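Local atomic coordinates of 3-oxoacyl-(acyl-carrier protein) synthase II (Thermus thermophilus, PDB entry 1J3N), a protein that probably catalyses the condensation of malonyl-acyl carrier protein with a growing acyl chain during fatty acid elongation, as a homodimeric beta-ketoacyl synthase. Residues G289-H301 and A384-F396. Numbering follows the deposited sequence.
Sequences GIAPEQVGYINAH and AKVDYALSNSFAF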
# COMPACT_ATOMS: atom_id res chain seq x y z
N GLY A 289 -10.14 -19.55 13.61
CA GLY A 289 -10.52 -20.46 14.67
C GLY A 289 -10.90 -21.85 14.22
O GLY A 289 -11.75 -22.49 14.84
N ILE A 290 -10.29 -22.33 13.14
CA ILE A 290 -10.60 -23.67 12.64
C ILE A 290 -9.35 -24.53 12.53
O ILE A 290 -8.22 -24.02 12.48
CB ILE A 290 -11.30 -23.63 11.25
CG1 ILE A 290 -10.30 -23.25 10.16
CG2 ILE A 290 -12.45 -22.63 11.29
CD1 ILE A 290 -9.75 -21.87 10.29
N ALA A 291 -9.56 -25.84 12.48
CA ALA A 291 -8.46 -26.79 12.38
C ALA A 291 -8.20 -27.19 10.93
O ALA A 291 -9.10 -27.17 10.08
CB ALA A 291 -8.77 -28.03 13.23
N PRO A 292 -6.95 -27.57 10.62
CA PRO A 292 -6.59 -27.97 9.26
C PRO A 292 -7.59 -28.91 8.58
O PRO A 292 -7.85 -28.78 7.38
CB PRO A 292 -5.22 -28.62 9.47
CG PRO A 292 -4.65 -27.82 10.59
CD PRO A 292 -5.81 -27.71 11.54
N GLU A 293 -8.16 -29.84 9.34
CA GLU A 293 -9.11 -30.81 8.79
C GLU A 293 -10.49 -30.25 8.44
O GLU A 293 -11.30 -30.93 7.84
CB GLU A 293 -9.28 -32.00 9.74
CG GLU A 293 -9.14 -31.66 11.21
CD GLU A 293 -7.68 -31.55 11.63
OE1 GLU A 293 -7.27 -30.47 12.10
OE2 GLU A 293 -6.94 -32.55 11.48
N GLN A 294 -10.75 -29.00 8.82
CA GLN A 294 -12.03 -28.39 8.53
C GLN A 294 -12.03 -27.73 7.15
O GLN A 294 -13.07 -27.27 6.68
CB GLN A 294 -12.37 -27.35 9.60
CG GLN A 294 -12.76 -27.96 10.94
CD GLN A 294 -13.05 -26.90 11.97
OE1 GLN A 294 -12.15 -26.37 12.62
NE2 GLN A 294 -14.33 -26.57 12.13
N VAL A 295 -10.87 -27.68 6.52
CA VAL A 295 -10.74 -27.07 5.20
C VAL A 295 -10.89 -28.15 4.13
O VAL A 295 -10.29 -29.21 4.23
CB VAL A 295 -9.37 -26.38 5.02
CG1 VAL A 295 -9.20 -25.88 3.59
CG2 VAL A 295 -9.26 -25.21 5.99
N GLY A 296 -11.71 -27.86 3.12
CA GLY A 296 -11.91 -28.80 2.03
C GLY A 296 -11.43 -28.31 0.68
O GLY A 296 -11.32 -29.09 -0.27
N TYR A 297 -11.12 -27.01 0.59
CA TYR A 297 -10.64 -26.43 -0.66
C TYR A 297 -9.57 -25.35 -0.45
O TYR A 297 -9.64 -24.57 0.50
CB TYR A 297 -11.80 -25.81 -1.45
CG TYR A 297 -11.36 -25.08 -2.70
CD1 TYR A 297 -10.60 -25.74 -3.67
CD2 TYR A 297 -11.73 -23.75 -2.94
CE1 TYR A 297 -10.21 -25.10 -4.84
CE2 TYR A 297 -11.35 -23.10 -4.12
CZ TYR A 297 -10.59 -23.78 -5.07
OH TYR A 297 -10.23 -23.19 -6.25
N ILE A 298 -8.59 -25.31 -1.35
CA ILE A 298 -7.53 -24.32 -1.31
C ILE A 298 -7.31 -23.74 -2.70
O ILE A 298 -6.91 -24.46 -3.61
CB ILE A 298 -6.17 -24.89 -0.86
CG1 ILE A 298 -6.26 -25.45 0.56
CG2 ILE A 298 -5.12 -23.80 -0.91
CD1 ILE A 298 -4.93 -25.95 1.11
N ASN A 299 -7.60 -22.45 -2.86
CA ASN A 299 -7.36 -21.83 -4.16
C ASN A 299 -5.90 -21.47 -4.09
O ASN A 299 -5.52 -20.47 -3.48
CB ASN A 299 -8.22 -20.58 -4.37
CG ASN A 299 -8.02 -19.98 -5.75
OD1 ASN A 299 -7.06 -19.23 -5.98
ND2 ASN A 299 -8.91 -20.31 -6.67
N ALA A 300 -5.07 -22.31 -4.69
CA ALA A 300 -3.63 -22.13 -4.67
C ALA A 300 -3.15 -20.89 -5.39
O ALA A 300 -3.86 -20.29 -6.19
CB ALA A 300 -2.95 -23.35 -5.26
N HIS A 301 -1.91 -20.51 -5.08
CA HIS A 301 -1.26 -19.39 -5.71
C HIS A 301 -0.81 -19.93 -7.07
O HIS A 301 -1.00 -19.28 -8.10
CB HIS A 301 -0.05 -18.96 -4.87
CG HIS A 301 0.69 -17.79 -5.45
ND1 HIS A 301 0.07 -16.61 -5.80
CD2 HIS A 301 2.00 -17.63 -5.74
CE1 HIS A 301 0.97 -15.78 -6.29
NE2 HIS A 301 2.15 -16.37 -6.26
N ALA A 384 -19.00 -30.20 -5.03
CA ALA A 384 -18.55 -30.45 -3.67
C ALA A 384 -19.03 -29.34 -2.75
O ALA A 384 -18.97 -28.16 -3.10
CB ALA A 384 -17.03 -30.55 -3.63
N LYS A 385 -19.51 -29.72 -1.57
CA LYS A 385 -20.01 -28.77 -0.59
C LYS A 385 -19.04 -28.62 0.58
O LYS A 385 -19.18 -29.29 1.60
CB LYS A 385 -21.37 -29.25 -0.07
CG LYS A 385 -22.00 -28.38 1.01
CD LYS A 385 -23.23 -29.05 1.62
CE LYS A 385 -23.86 -28.20 2.72
NZ LYS A 385 -24.42 -26.92 2.18
N VAL A 386 -18.06 -27.74 0.43
CA VAL A 386 -17.09 -27.52 1.49
C VAL A 386 -17.58 -26.44 2.46
O VAL A 386 -18.38 -25.58 2.09
CB VAL A 386 -15.71 -27.11 0.92
CG1 VAL A 386 -15.11 -28.27 0.15
CG2 VAL A 386 -15.86 -25.91 0.01
N ASP A 387 -17.12 -26.51 3.70
CA ASP A 387 -17.51 -25.54 4.72
C ASP A 387 -16.47 -24.43 4.83
O ASP A 387 -16.80 -23.29 5.14
CB ASP A 387 -17.64 -26.21 6.09
CG ASP A 387 -18.70 -27.29 6.10
OD1 ASP A 387 -19.87 -26.98 5.78
OD2 ASP A 387 -18.37 -28.45 6.44
N TYR A 388 -15.21 -24.79 4.57
CA TYR A 388 -14.10 -23.86 4.65
C TYR A 388 -13.11 -24.01 3.48
O TYR A 388 -12.86 -25.13 2.99
CB TYR A 388 -13.35 -24.04 5.98
CG TYR A 388 -14.13 -23.60 7.20
CD1 TYR A 388 -14.25 -22.25 7.53
CD2 TYR A 388 -14.75 -24.53 8.04
CE1 TYR A 388 -14.97 -21.83 8.66
CE2 TYR A 388 -15.47 -24.13 9.18
CZ TYR A 388 -15.57 -22.78 9.48
OH TYR A 388 -16.27 -22.37 10.60
N ALA A 389 -12.56 -22.88 3.05
CA ALA A 389 -11.61 -22.85 1.95
C ALA A 389 -10.59 -21.74 2.14
O ALA A 389 -10.90 -20.69 2.73
CB ALA A 389 -12.35 -22.65 0.63
N LEU A 390 -9.37 -21.96 1.65
CA LEU A 390 -8.33 -20.95 1.75
C LEU A 390 -8.01 -20.40 0.36
O LEU A 390 -8.23 -21.07 -0.65
CB LEU A 390 -7.04 -21.53 2.35
CG LEU A 390 -7.03 -21.97 3.82
CD1 LEU A 390 -5.60 -22.34 4.21
CD2 LEU A 390 -7.55 -20.84 4.72
N SER A 391 -7.50 -19.17 0.33
CA SER A 391 -7.09 -18.51 -0.89
C SER A 391 -5.66 -18.05 -0.63
O SER A 391 -5.42 -17.17 0.19
CB SER A 391 -7.98 -17.30 -1.17
OG SER A 391 -7.74 -16.82 -2.48
N ASN A 392 -4.70 -18.64 -1.34
CA ASN A 392 -3.29 -18.31 -1.14
C ASN A 392 -2.69 -17.28 -2.08
O ASN A 392 -3.03 -17.21 -3.26
CB ASN A 392 -2.42 -19.58 -1.20
CG ASN A 392 -2.67 -20.53 -0.03
OD1 ASN A 392 -3.17 -20.13 1.02
ND2 ASN A 392 -2.30 -21.79 -0.21
N SER A 393 -1.76 -16.49 -1.55
CA SER A 393 -1.04 -15.47 -2.30
C SER A 393 0.36 -15.31 -1.70
O SER A 393 0.50 -14.75 -0.61
CB SER A 393 -1.79 -14.15 -2.26
OG SER A 393 -3.00 -14.24 -2.99
N PHE A 394 1.37 -15.82 -2.41
CA PHE A 394 2.77 -15.79 -1.97
C PHE A 394 3.60 -15.00 -2.98
O PHE A 394 4.12 -15.56 -3.94
CB PHE A 394 3.29 -17.22 -1.83
CG PHE A 394 2.36 -18.12 -1.07
CD1 PHE A 394 1.88 -17.74 0.18
CD2 PHE A 394 1.96 -19.34 -1.60
CE1 PHE A 394 1.00 -18.56 0.89
CE2 PHE A 394 1.09 -20.17 -0.89
CZ PHE A 394 0.60 -19.77 0.36
N ALA A 395 3.75 -13.71 -2.71
CA ALA A 395 4.41 -12.74 -3.58
C ALA A 395 5.92 -12.54 -3.61
O ALA A 395 6.66 -13.03 -2.76
CB ALA A 395 3.77 -11.38 -3.34
N PHE A 396 6.35 -11.79 -4.62
CA PHE A 396 7.74 -11.41 -4.82
C PHE A 396 8.03 -10.52 -3.61
O PHE A 396 7.20 -9.69 -3.23
CB PHE A 396 7.90 -10.56 -6.09
CG PHE A 396 8.03 -11.35 -7.36
CD1 PHE A 396 7.12 -12.36 -7.67
CD2 PHE A 396 9.03 -11.05 -8.27
CE1 PHE A 396 7.22 -13.06 -8.87
CE2 PHE A 396 9.14 -11.74 -9.48
CZ PHE A 396 8.23 -12.75 -9.78
O HOH W 1 -14.71 -27.64 4.78
O HOH W 2 -2.68 -14.76 -5.70
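Tyr297, Ile298 and Asn299 pair in parallel with Ala389, Leu390 and Ser391, two neighbouring strands of the C-terminal half of a thiolase-type fold; the N-to-C directions of the two short strands differ by 19°. Strand 388-394 lies between 297-299 and the antiparallel strand 399-406, and 297-299 pairs in parallel with 328-330 on its other side. Four backbone bonds stitch the pair, from Gly296 N to Tyr388 O (3.0 Å), Leu390 N to Tyr297 O, Asn299 N to Leu390 O (2.7 Å) and Asn392 N to Asn299 O. Where the segments part at the start, a water takes the N-H of Tyr388 and donates to Gln294 O, bridging the gap.

Tyr297 and Ala389 share one face of the sheet, the methyl CB of Ala389 lying 3.8 Å from Tyr297 CD2; the phenol oxygen continues to Ser330. On the other face, toward helix 275-288, Ile298 meets Leu390 and Asn392. CG2 of Ile298, anti to its own N, reaches 3.5 Å from Asn392 ND2, an amide nitrogen that Glu312 holds; the same glutamate accepts from His301 N.

Ahead of strand 297-299, CG2 of Ile290 lies over one face of the Tyr388 ring in a CH-pi contact, 3.8 Å from its centroid, while Gln294 O approaches the ring's edge. At the other end, where His301 and Ala395 touch Cys161, CG of His301 stands anti to the backbone N (chi1 180°), which lays the imidazole across the opposite chain: Phe394 N sits over the centre of the His301 ring, 3.6 Å above its plane.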